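Local coordinates for protein carbohydrate binding family 6 (Clostridium thermocellum, PDB 5A8C) that probably removes alpha-L-arabinofuranosyl groups from arabinose-containing polysaccharides or oligosaccharides, as a five-bladed beta-propeller enzyme of glycoside hydrolase family 43, at residues L115-G120 against G125-D130; P104-V107 against K112-L115. All coordinates share one frame; numbering follows the deposited sequence.

In the fold
The chain runs through strand 104-109, turns, returns along strand 112-118, turns again and leaves along strand 124-129. Contact 2 comes first and closes over residues 108-111 by pairing 104-107 with 112-115. Contact 1 follows and closes over residues 121-124 by pairing 115-120 with 125-130. The two closures neither nest nor cross; they follow one another and share L115. Together they tie three consecutive strands into one antiparallel meander, consistent with a blade of the five-bladed propeller, with strand 112-118 in the middle. Two backbone bonds tie the segments of one contact to those of the other: Y116 N to S105 O, and F113 N to S129 O.

Contact 1. Residues L115-G120 against G125-D130; sequences LYYGNG and GVAVSD
The carbonyl oxygen of G125 is gripped by two groups of strand 112-118. Y117 N donates a hydrogen bond to G125 O at 3.1 Å, from above the carbonyl plane rather than from a lone pair. Y116 CA adds a CA-H...O contact to G125 O at 3.2 Å. The return bond, G125 N to Y117 O, is shorter at 2.8 Å. L115 and A127 form the second hydrogen-bonded pair. L115 N to A127 O is almost straight, with 171° at the hydrogen, and A127 N donates back to L115 O. Between these two pairs sits the non-hydrogen-bonded pair Y116 and V126. Their side chains lie side by side on one face of the sheet. CG2 of V126 touches CE2 of Y116 at 3.4 Å, meeting the ring obliquely. The ring ends in a hydroxyl that is hydrogen-bonded to M194 O.

Y117 works on the other face, with L115 and A127. Its CG lies between the backbone N and the carbonyl carbon (chi1 61°), which swings the ring across the neighbouring strand and over G125. One face of the Y117 ring receives G125 CA in a CH-pi contact, 3.9 Å from G125 CA to the ring centroid and offset toward the rim. The ring edge faces A127 N, and Y117 CE1 reaches A127 CB at 4.4 Å. The hydroxyl of Y117 is hydrogen-bonded to D138 OD2, and F89 meets the ring with the planes at about 45°. G125 has no side chain, and the Y117 ring lies directly against its backbone. The bond to D138 and the contact with G125 CA probably limit the rotation of the buried ring, while the backbone bonds hold the strands in register.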
ATOM      1  N   LEU A 115      -9.504   2.809  -6.153  1.00  6.02           N
ATOM      2  CA  LEU A 115      -8.309   1.988  -6.157  1.00  5.99           C
ATOM      3  C   LEU A 115      -7.223   2.751  -6.905  1.00  5.87           C
ATOM      4  O   LEU A 115      -7.275   2.871  -8.114  1.00  7.33           O
ATOM      5  CB  LEU A 115      -8.658   0.666  -6.842  1.00  7.27           C
ATOM      6  CG  LEU A 115      -7.602  -0.411  -6.853  1.00  7.69           C
ATOM      7  CD1 LEU A 115      -7.339  -0.938  -5.434  1.00  9.05           C
ATOM      8  CD2 LEU A 115      -8.073  -1.599  -7.724  1.00 10.09           C
ATOM      9  N   TYR A 116      -6.271   3.268  -6.158  1.00  5.52           N
ATOM     10  CA  TYR A 116      -5.170   4.055  -6.740  1.00  5.54           C
ATOM     11  C   TYR A 116      -4.012   3.131  -7.019  1.00  5.42           C
ATOM     12  O   TYR A 116      -3.833   2.132  -6.295  1.00  6.72           O
ATOM     13  CB  TYR A 116      -4.760   5.194  -5.771  1.00  5.60           C
ATOM     14  CG  TYR A 116      -5.913   6.078  -5.454  1.00  5.71           C
ATOM     15  CD1 TYR A 116      -6.776   5.805  -4.406  1.00  5.50           C
ATOM     16  CD2 TYR A 116      -6.146   7.233  -6.215  1.00  5.96           C
ATOM     17  CE1 TYR A 116      -7.892   6.590  -4.143  1.00  5.71           C
ATOM     18  CE2 TYR A 116      -7.242   8.034  -5.941  1.00  6.20           C
ATOM     19  CZ  TYR A 116      -8.108   7.725  -4.932  1.00  5.78           C
ATOM     20  OH  TYR A 116      -9.218   8.466  -4.663  1.00  6.37           O
ATOM     21  N   TYR A 117      -3.225   3.411  -8.045  1.00  5.31           N
ATOM     22  CA  TYR A 117      -2.187   2.481  -8.461  1.00  5.72           C
ATOM     23  C   TYR A 117      -1.090   3.224  -9.161  1.00  5.40           C
ATOM     24  O   TYR A 117      -1.271   4.296  -9.752  1.00  6.44           O
ATOM     25  CB  TYR A 117      -2.782   1.411  -9.417  1.00  5.98           C
ATOM     26  CG  TYR A 117      -3.366   1.970 -10.696  1.00  6.16           C
ATOM     27  CD1 TYR A 117      -4.672   2.446 -10.747  1.00  6.37           C
ATOM     28  CD2 TYR A 117      -2.618   1.991 -11.868  1.00  6.73           C
ATOM     29  CE1 TYR A 117      -5.195   2.984 -11.927  1.00  6.95           C
ATOM     30  CE2 TYR A 117      -3.138   2.509 -13.040  1.00  6.79           C
ATOM     31  CZ  TYR A 117      -4.425   3.009 -13.090  1.00  6.79           C
ATOM     32  OH  TYR A 117      -4.906   3.455 -14.292  1.00  8.08           O
ATOM     33  N   GLY A 118       0.130   2.655  -9.101  1.00  5.57           N
ATOM     34  CA  GLY A 118       1.271   3.251  -9.805  1.00  5.82           C
ATOM     35  C   GLY A 118       1.503   2.585 -11.129  1.00  6.01           C
ATOM     36  O   GLY A 118       1.701   1.355 -11.201  1.00  6.65           O
ATOM     37  N   ASN A 119       1.535   3.367 -12.201  1.00  6.20           N
ATOM     38  CA  ASN A 119       1.921   2.874 -13.528  1.00  6.56           C
ATOM     39  C   ASN A 119       3.440   2.779 -13.663  1.00  6.76           C
ATOM     40  O   ASN A 119       4.032   3.397 -14.536  1.00  8.14           O
ATOM     41  CB  ASN A 119       1.321   3.758 -14.615  1.00  6.82           C
ATOM     42  CG  ASN A 119       1.593   3.249 -16.028  1.00  7.27           C
ATOM     43  OD1 ASN A 119       1.497   2.037 -16.269  1.00  8.22           O
ATOM     44  ND2 ASN A 119       1.858   4.131 -16.933  1.00  8.38           N
ATOM     45  N   GLY A 120       4.094   2.048 -12.741  1.00  6.89           N
ATOM     46  CA  GLY A 120       5.491   1.758 -12.900  1.00  7.81           C
ATOM     47  C   GLY A 120       6.414   2.946 -12.774  1.00  8.83           C
ATOM     48  O   GLY A 120       7.525   2.891 -13.317  1.00 11.24           O
ATOM     49  N   GLY A 125      -2.582   6.395 -11.149  1.00  5.93           N
ATOM     50  CA  GLY A 125      -3.961   6.371 -11.569  1.00  6.17           C
ATOM     51  C   GLY A 125      -4.963   6.130 -10.455  1.00  5.63           C
ATOM     52  O   GLY A 125      -4.599   5.827  -9.314  1.00  6.33           O
ATOM     53  N   VAL A 126      -6.220   6.270 -10.838  1.00  6.12           N
ATOM     54  CA  VAL A 126      -7.358   5.918  -9.980  1.00  6.33           C
ATOM     55  C   VAL A 126      -8.349   5.119 -10.785  1.00  6.37           C
ATOM     56  O   VAL A 126      -8.718   5.464 -11.899  1.00  8.06           O
ATOM     57  CB  VAL A 126      -8.037   7.163  -9.386  1.00  6.96           C
ATOM     58  CG1 VAL A 126      -8.533   8.135 -10.469  1.00  8.03           C
ATOM     59  CG2 VAL A 126      -9.181   6.753  -8.451  1.00  7.59           C
ATOM     60  N   ALA A 127      -8.788   3.991 -10.215  1.00  6.71           N
ATOM     61  CA  ALA A 127      -9.854   3.183 -10.802  1.00  7.10           C
ATOM     62  C   ALA A 127     -11.003   3.089  -9.817  1.00  6.43           C
ATOM     63  O   ALA A 127     -10.814   3.158  -8.598  1.00  7.79           O
ATOM     64  CB  ALA A 127      -9.322   1.810 -11.164  1.00  8.52           C
ATOM     65  N   VAL A 128     -12.225   2.985 -10.347  1.00  6.40           N
ATOM     66  CA  VAL A 128     -13.425   3.134  -9.544  1.00  6.61           C
ATOM     67  C   VAL A 128     -14.337   1.938  -9.794  1.00  6.32           C
ATOM     68  O   VAL A 128     -14.457   1.454 -10.913  1.00  6.88           O
ATOM     69  CB  VAL A 128     -14.158   4.462  -9.918  1.00  7.15           C
ATOM     70  CG1 VAL A 128     -15.350   4.731  -9.015  1.00  7.88           C
ATOM     71  CG2 VAL A 128     -13.189   5.646  -9.875  1.00  7.89           C
ATOM     72  N   SER A 129     -15.065   1.562  -8.746  1.00  6.67           N
ATOM     73  CA  SER A 129     -16.136   0.562  -8.863  1.00  7.70           C
ATOM     74  C   SER A 129     -17.181   0.831  -7.818  1.00  7.28           C
ATOM     75  O   SER A 129     -16.904   1.319  -6.744  1.00  8.15           O
ATOM     76  CB  SER A 129     -15.585  -0.852  -8.651  1.00  9.40           C
ATOM     77  OG  SER A 129     -16.610  -1.838  -8.902  1.00 12.34           O
ATOM     78  N   ASP A 130     -18.417   0.408  -8.115  1.00  8.22           N
ATOM     79  CA  ASP A 130     -19.455   0.378  -7.070  1.00  8.69           C
ATOM     80  C   ASP A 130     -19.369  -0.862  -6.191  1.00  8.85           C
ATOM     81  O   ASP A 130     -20.044  -0.925  -5.193  1.00 10.43           O
ATOM     82  CB  ASP A 130     -20.854   0.406  -7.701  1.00 11.42           C
ATOM     83  CG  ASP A 130     -21.179   1.629  -8.453  1.00 15.76           C
ATOM     84  OD1 ASP A 130     -20.632   2.665  -8.242  1.00 20.15           O
ATOM     85  OD2 ASP A 130     -22.167   1.545  -9.230  1.00 27.57           O
TER

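Contact 2. Residues P104-V107 against K112-L115; sequences PSIV and KFYL
V107 and Y114 form the backbone hydrogen bonds of this contact. V107 N donates to Y114 O, and Y114 N donates to V107 O, each at 2.9 Å. The second bond is the straighter, at 169°. Three CA-H...O contacts supplement the pair. The shortest runs from L115 CA to S105 O at 3.3 Å. The others join I106 CA to Y114 O and F113 CA to V107 O. The carbonyl oxygens of Y114 and V107 thus each receive an N-H and a CA-H.

Apolar contacts gather on the face that carries I106 and L115, a non-hydrogen-bonded pair. P104 CB meets L115 CD1 at 3.7 Å. L115 CD1 lies 4.1 Å from I106 CD1. With chi1 at -176°, CG1 of I106 stands opposite the backbone N, and the chain end turns to the 112-115 strand. There I106 CD1 comes nearest to Y114 O, at 3.5 Å. I106 CD1 also packs 4.2 Å from F113 CB and sits at the edge of the F113 ring, near its plane. P104, I106 and L115 all touch Y52 of strand 48-56, while A41 and V43 of strand 36-45 touch I106.

On the other face, the Y114 ring sets its edge toward V107 O. V107 itself packs on V165 and V167 of strand 164-167.

Polar side chains find their partners outside the two segments. S105 OG is hydrogen-bonded to V165 N, and Y114 OH to N110 ND2. K112 NZ is bonded to N110 O, also in the connecting turn. The arrangement is an antiparallel beta hairpin whose two faces pack against strands of neighbouring sheets, as blades do in the five-bladed beta-propeller of family 43.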
ATOM      1  N   PRO A 104      -1.403  -1.045  -4.809  1.00  5.19           N
ATOM      2  CA  PRO A 104      -2.688  -0.359  -4.730  1.00  5.82           C
ATOM      3  C   PRO A 104      -2.903   0.365  -3.415  1.00  5.55           C
ATOM      4  O   PRO A 104      -2.405  -0.011  -2.351  1.00  6.17           O
ATOM      5  CB  PRO A 104      -3.698  -1.523  -4.898  1.00  7.25           C
ATOM      6  CG  PRO A 104      -2.970  -2.717  -4.347  1.00  7.79           C
ATOM      7  CD  PRO A 104      -1.541  -2.505  -4.772  1.00  6.16           C
ATOM      8  N   SER A 105      -3.774   1.385  -3.465  1.00  5.52           N
ATOM      9  CA  SER A 105      -4.340   2.025  -2.273  1.00  5.23           C
ATOM     10  C   SER A 105      -5.846   2.021  -2.454  1.00  5.32           C
ATOM     11  O   SER A 105      -6.341   2.411  -3.495  1.00  6.61           O
ATOM     12  CB  SER A 105      -3.830   3.442  -2.149  1.00  5.90           C
ATOM     13  OG  SER A 105      -4.373   4.121  -1.037  1.00  6.81           O
ATOM     14  N   ILE A 106      -6.590   1.527  -1.446  1.00  5.62           N
ATOM     15  CA  ILE A 106      -8.044   1.396  -1.540  1.00  5.56           C
ATOM     16  C   ILE A 106      -8.707   2.356  -0.536  1.00  5.40           C
ATOM     17  O   ILE A 106      -8.299   2.419   0.639  1.00  6.19           O
ATOM     18  CB  ILE A 106      -8.465  -0.073  -1.275  1.00  6.38           C
ATOM     19  CG1 ILE A 106      -9.973  -0.269  -1.459  1.00  7.15           C
ATOM     20  CG2 ILE A 106      -7.980  -0.601   0.064  1.00  6.75           C
ATOM     21  CD1 ILE A 106     -10.479  -0.131  -2.856  1.00  8.24           C
ATOM     22  N   VAL A 107      -9.781   2.975  -0.987  1.00  5.64           N
ATOM     23  CA  VAL A 107     -10.616   3.846  -0.136  1.00  5.84           C
ATOM     24  C   VAL A 107     -12.073   3.556  -0.493  1.00  5.92           C
ATOM     25  O   VAL A 107     -12.436   3.474  -1.662  1.00  6.88           O
ATOM     26  CB  VAL A 107     -10.299   5.343  -0.363  1.00  7.03           C
ATOM     27  CG1 VAL A 107     -11.176   6.199   0.513  1.00  8.01           C
ATOM     28  CG2 VAL A 107      -8.853   5.619  -0.077  1.00  8.55           C
ATOM     29  N   LYS A 112     -18.673   4.165  -2.981  1.00  9.44           N
ATOM     30  CA  LYS A 112     -17.893   3.666  -4.111  1.00  8.39           C
ATOM     31  C   LYS A 112     -16.519   3.281  -3.591  1.00  6.73           C
ATOM     32  O   LYS A 112     -16.113   3.630  -2.474  1.00  7.61           O
ATOM     33  CB  LYS A 112     -17.764   4.713  -5.236  1.00 10.16           C
ATOM     34  CG  LYS A 112     -19.099   5.032  -5.890  1.00 13.66           C
ATOM     35  CD  LYS A 112     -19.015   6.121  -6.975  1.00 18.56           C
ATOM     36  CE  LYS A 112     -20.401   6.722  -7.171  1.00 25.17           C
ATOM     37  NZ  LYS A 112     -20.811   7.484  -5.966  1.00 29.18           N
ATOM     38  N   PHE A 113     -15.787   2.563  -4.428  1.00  6.38           N
ATOM     39  CA  PHE A 113     -14.460   2.089  -4.124  1.00  6.08           C
ATOM     40  C   PHE A 113     -13.473   2.716  -5.107  1.00  6.10           C
ATOM     41  O   PHE A 113     -13.681   2.670  -6.319  1.00  7.07           O
ATOM     42  CB  PHE A 113     -14.400   0.558  -4.235  1.00  6.71           C
ATOM     43  CG  PHE A 113     -15.311  -0.116  -3.226  1.00  7.22           C
ATOM     44  CD1 PHE A 113     -16.652  -0.263  -3.518  1.00  8.18           C
ATOM     45  CD2 PHE A 113     -14.837  -0.454  -1.997  1.00  8.26           C
ATOM     46  CE1 PHE A 113     -17.535  -0.781  -2.569  1.00  9.81           C
ATOM     47  CE2 PHE A 113     -15.715  -0.998  -1.034  1.00  9.86           C
ATOM     48  CZ  PHE A 113     -17.067  -1.125  -1.350  1.00  9.41           C
ATOM     49  N   TYR A 114     -12.427   3.313  -4.533  1.00  5.77           N
ATOM     50  CA  TYR A 114     -11.401   4.012  -5.296  1.00  5.82           C
ATOM     51  C   TYR A 114     -10.090   3.297  -5.069  1.00  5.66           C
ATOM     52  O   TYR A 114      -9.649   3.133  -3.916  1.00  6.26           O
ATOM     53  CB  TYR A 114     -11.289   5.488  -4.823  1.00  6.44           C
ATOM     54  CG  TYR A 114     -12.580   6.206  -5.035  1.00  6.46           C
ATOM     55  CD1 TYR A 114     -12.866   6.801  -6.268  1.00  6.91           C
ATOM     56  CD2 TYR A 114     -13.550   6.292  -4.039  1.00  6.93           C
ATOM     57  CE1 TYR A 114     -14.082   7.396  -6.503  1.00  7.89           C
ATOM     58  CE2 TYR A 114     -14.766   6.908  -4.270  1.00  7.98           C
ATOM     59  CZ  TYR A 114     -15.012   7.497  -5.496  1.00  7.97           C
ATOM     60  OH  TYR A 114     -16.219   8.133  -5.657  1.00 10.99           O
ATOM     61  N   LEU A 115      -9.504   2.809  -6.153  1.00  6.02           N
ATOM     62  CA  LEU A 115      -8.309   1.988  -6.157  1.00  5.99           C
ATOM     63  C   LEU A 115      -7.223   2.751  -6.905  1.00  5.87           C
ATOM     64  O   LEU A 115      -7.275   2.871  -8.114  1.00  7.33           O
ATOM     65  CB  LEU A 115      -8.658   0.666  -6.842  1.00  7.27           C
ATOM     66  CG  LEU A 115      -7.602  -0.411  -6.853  1.00  7.69           C
ATOM     67  CD1 LEU A 115      -7.339  -0.938  -5.434  1.00  9.05           C
ATOM     68  CD2 LEU A 115      -8.073  -1.599  -7.724  1.00 10.09           C
TER